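Local coordinates for penicillin-binding protein (Bacillus halodurans, PDB 3TG9) that probably binds beta-lactams or peptidoglycan peptides through an active-site serine, as relatives in the beta-lactamase and penicillin-binding protein family do, at residues Leu59-Ile63 against Met237-Trp241; Asn154-Ile158 against Gly225-Gly229. All coordinates share one frame; numbering follows the deposited sequence.

Contact 1: Leu59-Ile63 against Met237-Trp241; sequences LFTAI and MMKLW
In the buried core of a serine beta-lactamase-like fold, Leu59, Phe60 and Ile63 of helix 58-70 meet Met237, Leu240 and Trp241 of helix 234-245. The two helices do not touch through their backbones: the short axes pass 13.0 Å apart at 34°, and no hydrogen bond joins them, so the two segments meet through side-chain ends. Leu240 sits in the middle. With CG anti to the backbone N (chi1 176°), it reaches out from its helix and divides its two methyls between neighbours. CD1 approaches the Phe60 ring obliquely, 3.3 Å from Phe60 CE1, a tight approach, and has a looser neighbour in Ile63 CD1. CD2 meets Leu59 CD2 at 3.9 Å, the two leucines sliding past each other in opposite directions. That same Leu59 methyl also lies over one face of the Trp241 indole, 4.1 Å from Trp241 CH2 at the far rim of the six-membered ring. The indole NE1 is satisfied elsewhere, by Ser300 OG on strand 296-303. Met237 makes a Met-aromatic contact at the edge of Phe60: its SD is 4.1 Å from Phe60 CZ and lies close to the ring plane. A bend at chi2 (63°) carries the sulfur to that edge. Phe60 also meets the ring of Phe181 nearly at right angles, while Val180 of helix 172-182 touches both Ile63 and Leu240. Met237 and Trp241 also touch strands 296-303 and 308-314 of the antiparallel sheet. Helix 234-245 thus packs between the sheet and helix 58-70, which probably carries the SxxK lysine, an arrangement familiar from the alpha/beta core of penicillin-binding proteins and serine beta-lactamases.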
ATOM      1  N   LEU B  59      13.957  -9.839  19.056  1.00 29.27           N
ATOM      2  CA  LEU B  59      14.576  -9.505  20.340  1.00 27.48           C
ATOM      3  C   LEU B  59      13.584  -8.873  21.322  1.00 30.50           C
ATOM      4  O   LEU B  59      13.625  -9.169  22.522  1.00 27.91           O
ATOM      5  CB  LEU B  59      15.770  -8.565  20.142  1.00 23.45           C
ATOM      6  CG  LEU B  59      16.457  -8.043  21.413  1.00 26.32           C
ATOM      7  CD1 LEU B  59      16.888  -9.181  22.323  1.00 26.94           C
ATOM      8  CD2 LEU B  59      17.650  -7.195  21.043  1.00 27.22           C
ATOM      9  N   PHE B  60      12.715  -7.993  20.813  1.00 28.78           N
ATOM     10  CA  PHE B  60      11.722  -7.324  21.650  1.00 29.23           C
ATOM     11  C   PHE B  60      10.722  -8.356  22.150  1.00 29.93           C
ATOM     12  O   PHE B  60      10.197  -8.244  23.256  1.00 29.52           O
ATOM     13  CB  PHE B  60      10.947  -6.228  20.886  1.00 28.67           C
ATOM     14  CG  PHE B  60      11.816  -5.280  20.090  1.00 29.02           C
ATOM     15  CD1 PHE B  60      13.187  -5.220  20.286  1.00 27.37           C
ATOM     16  CD2 PHE B  60      11.242  -4.429  19.150  1.00 29.24           C
ATOM     17  CE1 PHE B  60      13.974  -4.345  19.545  1.00 23.08           C
ATOM     18  CE2 PHE B  60      12.022  -3.553  18.408  1.00 28.23           C
ATOM     19  CZ  PHE B  60      13.394  -3.518  18.608  1.00 31.89           C
ATOM     20  N   THR B  61      10.441  -9.353  21.317  1.00 28.55           N
ATOM     21  CA  THR B  61       9.543 -10.430  21.711  1.00 28.62           C
ATOM     22  C   THR B  61      10.169 -11.231  22.848  1.00 32.33           C
ATOM     23  O   THR B  61       9.497 -11.568  23.821  1.00 37.90           O
ATOM     24  CB  THR B  61       9.228 -11.361  20.531  1.00 27.60           C
ATOM     25  OG1 THR B  61       8.713 -10.586  19.445  1.00 31.67           O
ATOM     26  CG2 THR B  61       8.206 -12.408  20.928  1.00 26.33           C
ATOM     27  N   ALA B  62      11.460 -11.517  22.732  1.00 29.57           N
ATOM     28  CA  ALA B  62      12.165 -12.270  23.768  1.00 33.97           C
ATOM     29  C   ALA B  62      12.232 -11.468  25.056  1.00 33.14           C
ATOM     30  O   ALA B  62      12.021 -12.004  26.143  1.00 32.87           O
ATOM     31  CB  ALA B  62      13.550 -12.642  23.304  1.00 28.55           C
ATOM     32  N   ILE B  63      12.524 -10.178  24.933  1.00 33.87           N
ATOM     33  CA  ILE B  63      12.575  -9.303  26.098  1.00 29.58           C
ATOM     34  C   ILE B  63      11.226  -9.325  26.820  1.00 33.34           C
ATOM     35  O   ILE B  63      11.159  -9.448  28.043  1.00 35.94           O
ATOM     36  CB  ILE B  63      12.914  -7.857  25.692  1.00 31.74           C
ATOM     37  CG1 ILE B  63      14.305  -7.782  25.065  1.00 28.22           C
ATOM     38  CG2 ILE B  63      12.814  -6.909  26.893  1.00 35.63           C
ATOM     39  CD1 ILE B  63      14.726  -6.365  24.684  1.00 27.05           C
ATOM     40  N   MET B 237      17.197   2.393  18.435  1.00 27.13           N
ATOM     41  CA  MET B 237      17.773   1.048  18.534  1.00 30.61           C
ATOM     42  C   MET B 237      18.987   1.101  19.452  1.00 31.63           C
ATOM     43  O   MET B 237      19.204   0.206  20.269  1.00 32.73           O
ATOM     44  CB  MET B 237      18.162   0.462  17.175  1.00 27.91           C
ATOM     45  CG  MET B 237      18.567  -1.023  17.265  1.00 24.89           C
ATOM     46  SD  MET B 237      17.177  -2.049  17.811  1.00 28.93           S
ATOM     47  CE  MET B 237      18.012  -3.521  18.436  1.00 28.01           C
ATOM     48  N   MET B 238      19.765   2.166  19.329  1.00 31.93           N
ATOM     49  CA  MET B 238      20.862   2.395  20.258  1.00 30.34           C
ATOM     50  C   MET B 238      20.332   2.422  21.690  1.00 31.34           C
ATOM     51  O   MET B 238      20.867   1.769  22.572  1.00 35.03           O
ATOM     52  CB  MET B 238      21.558   3.712  19.938  1.00 30.06           C
ATOM     53  CG  MET B 238      22.731   4.028  20.861  1.00 34.57           C
ATOM     54  SD  MET B 238      23.107   5.780  20.886  1.00 39.08           S
ATOM     55  CE  MET B 238      21.939   6.345  22.121  1.00 34.35           C
ATOM     56  N   LYS B 239      19.273   3.181  21.926  1.00 34.17           N
ATOM     57  CA  LYS B 239      18.693   3.255  23.263  1.00 34.83           C
ATOM     58  C   LYS B 239      18.204   1.898  23.743  1.00 32.81           C
ATOM     59  O   LYS B 239      18.153   1.647  24.946  1.00 29.42           O
ATOM     60  CB  LYS B 239      17.524   4.245  23.309  1.00 34.08           C
ATOM     61  CG  LYS B 239      17.911   5.705  23.119  1.00 38.82           C
ATOM     62  CD  LYS B 239      16.695   6.612  23.307  1.00 41.17           C
ATOM     63  CE  LYS B 239      16.944   8.011  22.761  1.00 47.03           C
ATOM     64  NZ  LYS B 239      18.327   8.495  23.071  1.00 48.54           N
ATOM     65  N   LEU B 240      17.802   1.034  22.814  1.00 33.13           N
ATOM     66  CA  LEU B 240      17.287  -0.269  23.214  1.00 28.31           C
ATOM     67  C   LEU B 240      18.398  -1.168  23.770  1.00 28.93           C
ATOM     68  O   LEU B 240      18.210  -1.860  24.774  1.00 30.39           O
ATOM     69  CB  LEU B 240      16.540  -0.969  22.071  1.00 30.07           C
ATOM     70  CG  LEU B 240      16.130  -2.369  22.546  1.00 29.37           C
ATOM     71  CD1 LEU B 240      14.695  -2.712  22.296  1.00 35.24           C
ATOM     72  CD2 LEU B 240      17.086  -3.445  22.014  1.00 30.36           C
ATOM     73  N   TRP B 241      19.551  -1.161  23.110  1.00 29.06           N
ATOM     74  CA  TRP B 241      20.709  -1.910  23.589  1.00 30.07           C
ATOM     75  C   TRP B 241      21.157  -1.376  24.956  1.00 35.61           C
ATOM     76  O   TRP B 241      21.397  -2.141  25.892  1.00 34.69           O
ATOM     77  CB  TRP B 241      21.862  -1.787  22.594  1.00 31.04           C
ATOM     78  CG  TRP B 241      21.750  -2.647  21.367  1.00 32.00           C
ATOM     79  CD1 TRP B 241      21.632  -2.220  20.072  1.00 30.70           C
ATOM     80  CD2 TRP B 241      21.766  -4.083  21.314  1.00 32.75           C
ATOM     81  NE1 TRP B 241      21.566  -3.302  19.217  1.00 29.19           N
ATOM     82  CE2 TRP B 241      21.649  -4.455  19.954  1.00 32.79           C
ATOM     83  CE3 TRP B 241      21.863  -5.085  22.283  1.00 28.31           C
ATOM     84  CZ2 TRP B 241      21.636  -5.789  19.542  1.00 31.33           C
ATOM     85  CZ3 TRP B 241      21.852  -6.407  21.873  1.00 28.27           C
ATOM     86  CH2 TRP B 241      21.738  -6.749  20.511  1.00 29.82           C
TER

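Contact 2: Asn154-Ile158 against Gly225-Gly229; sequences NAGFI and GSDGG
Asp227 reaches from the loop of 225-229 onto Asn154, Phe157 and Ile158 near the start of helix 155-168. Its CB packs 3.5 Å from Asn154 O, the carbonyl that also takes the backbone N-H groups of Phe157 and Ile158, and 3.9 Å from Phe157 CB. Chi1 of 74° sets CG between the backbone N and carbonyl carbon, turning the carboxylate toward Ile158, whose CD1 lies 3.8 Å from Asp227 OD1. The other oxygen, OD2, stands 3.5 Å from Asn154 CB, with carboxylate and amide planes almost perpendicular; its hydrogen bond goes to Tyr106 OH. One residue earlier, Ser226 OG donates a short bond, 2.6 Å, to Phe157 O, arriving 32° out of the carbonyl plane at a C=O...OG angle of 121°. Asn154 is held at both ends of its amide: OD1 binds Lys58 NZ, and ND2 binds Glu109 OE1 and Phe107 O. Asp227 O meets the same lysine, so the two segments together help position Lys58 NZ. With Tyr152 two residues before Asn154, the arrangement is consistent with the YxN and SxxK motifs of a class C-type beta-lactamase or penicillin-binding protein active site.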
ATOM      1  N   ASN B 154       9.888 -18.710  12.167  1.00 31.23           N
ATOM      2  CA  ASN B 154       9.132 -17.479  12.350  1.00 31.59           C
ATOM      3  C   ASN B 154       7.817 -17.689  13.094  1.00 32.31           C
ATOM      4  O   ASN B 154       7.467 -16.919  14.000  1.00 27.90           O
ATOM      5  CB  ASN B 154       8.894 -16.822  10.997  1.00 34.66           C
ATOM      6  CG  ASN B 154      10.172 -16.309  10.381  1.00 33.97           C
ATOM      7  OD1 ASN B 154      10.805 -15.400  10.914  1.00 34.11           O
ATOM      8  ND2 ASN B 154      10.564 -16.888   9.257  1.00 34.54           N
ATOM      9  N   ALA B 155       7.097 -18.743  12.719  1.00 31.26           N
ATOM     10  CA  ALA B 155       5.848 -19.085  13.391  1.00 31.92           C
ATOM     11  C   ALA B 155       6.094 -19.253  14.888  1.00 31.58           C
ATOM     12  O   ALA B 155       5.252 -18.905  15.712  1.00 34.09           O
ATOM     13  CB  ALA B 155       5.245 -20.354  12.788  1.00 31.86           C
ATOM     14  N   GLY B 156       7.264 -19.772  15.237  1.00 30.84           N
ATOM     15  CA  GLY B 156       7.621 -19.939  16.632  1.00 30.44           C
ATOM     16  C   GLY B 156       7.601 -18.636  17.405  1.00 33.41           C
ATOM     17  O   GLY B 156       7.312 -18.615  18.603  1.00 36.59           O
ATOM     18  N   PHE B 157       7.915 -17.534  16.733  1.00 31.89           N
ATOM     19  CA  PHE B 157       7.869 -16.241  17.410  1.00 33.99           C
ATOM     20  C   PHE B 157       6.494 -15.595  17.349  1.00 33.00           C
ATOM     21  O   PHE B 157       6.176 -14.733  18.168  1.00 32.49           O
ATOM     22  CB  PHE B 157       8.991 -15.306  16.943  1.00 30.09           C
ATOM     23  CG  PHE B 157      10.233 -15.423  17.782  1.00 31.92           C
ATOM     24  CD1 PHE B 157      10.984 -16.591  17.769  1.00 31.86           C
ATOM     25  CD2 PHE B 157      10.623 -14.388  18.616  1.00 30.81           C
ATOM     26  CE1 PHE B 157      12.123 -16.718  18.558  1.00 32.80           C
ATOM     27  CE2 PHE B 157      11.757 -14.507  19.416  1.00 29.22           C
ATOM     28  CZ  PHE B 157      12.509 -15.675  19.382  1.00 30.44           C
ATOM     29  N   ILE B 158       5.675 -16.025  16.391  1.00 32.57           N
ATOM     30  CA  ILE B 158       4.250 -15.695  16.427  1.00 36.50           C
ATOM     31  C   ILE B 158       3.631 -16.317  17.676  1.00 35.70           C
ATOM     32  O   ILE B 158       2.929 -15.645  18.432  1.00 36.20           O
ATOM     33  CB  ILE B 158       3.484 -16.225  15.193  1.00 33.29           C
ATOM     34  CG1 ILE B 158       3.938 -15.506  13.925  1.00 30.62           C
ATOM     35  CG2 ILE B 158       1.987 -16.052  15.406  1.00 32.44           C
ATOM     36  CD1 ILE B 158       3.591 -14.031  13.921  1.00 33.87           C
ATOM     37  N   GLY B 225       4.847  -7.566  13.783  1.00 27.04           N
ATOM     38  CA  GLY B 225       4.394  -8.441  14.842  1.00 29.22           C
ATOM     39  C   GLY B 225       5.540  -9.046  15.630  1.00 33.74           C
ATOM     40  O   GLY B 225       6.665  -8.545  15.604  1.00 31.59           O
ATOM     41  N   SER B 226       5.248 -10.138  16.329  1.00 30.05           N
ATOM     42  CA  SER B 226       6.200 -10.747  17.243  1.00 29.26           C
ATOM     43  C   SER B 226       7.362 -11.438  16.527  1.00 30.07           C
ATOM     44  O   SER B 226       8.370 -11.761  17.152  1.00 27.67           O
ATOM     45  CB  SER B 226       5.482 -11.723  18.177  1.00 31.72           C
ATOM     46  OG  SER B 226       4.721 -12.667  17.439  1.00 29.93           O
ATOM     47  N   ASP B 227       7.230 -11.655  15.220  1.00 29.15           N
ATOM     48  CA  ASP B 227       8.315 -12.265  14.455  1.00 27.32           C
ATOM     49  C   ASP B 227       9.075 -11.278  13.562  1.00 30.51           C
ATOM     50  O   ASP B 227      10.174 -11.578  13.094  1.00 29.68           O
ATOM     51  CB  ASP B 227       7.828 -13.468  13.652  1.00 25.25           C
ATOM     52  CG  ASP B 227       7.016 -13.070  12.439  1.00 33.15           C
ATOM     53  OD1 ASP B 227       6.385 -11.988  12.440  1.00 32.77           O
ATOM     54  OD2 ASP B 227       7.004 -13.859  11.479  1.00 31.64           O
ATOM     55  N   GLY B 228       8.509 -10.095  13.344  1.00 27.35           N
ATOM     56  CA  GLY B 228       9.210  -9.081  12.584  1.00 26.37           C
ATOM     57  C   GLY B 228       8.369  -7.882  12.204  1.00 29.03           C
ATOM     58  O   GLY B 228       7.159  -7.848  12.430  1.00 25.84           O
ATOM     59  N   GLY B 229       9.024  -6.874  11.642  1.00 25.37           N
ATOM     60  CA  GLY B 229       8.311  -5.782  11.012  1.00 26.35           C
ATOM     61  C   GLY B 229       8.110  -4.516  11.828  1.00 28.30           C
ATOM     62  O   GLY B 229       7.421  -3.607  11.359  1.00 26.41           O
TER

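Overall arrangement
The centres of contact 1 and contact 2 are about 15 Å apart, and the two meet through helix 58-70. Thr61 belongs to the segment 59-63 of contact 1, yet its OG1 is 2.6 Å from Ser226 O of contact 2, a probable hydrogen bond, and its CB packs 3.8 Å from Phe157 CD2. One side of the helix therefore faces the sheet-side core, another the loop of 225-229 and helix 155-168. Lys58, directly before Leu59, links both to the likely active site: with Ser55 and Tyr152 it fits the SxxK and YxN pattern. Contact 1 thus backs the helix that carries this lysine, and contact 2 supplies two of the hydrogen-bond partners of Lys58 NZ.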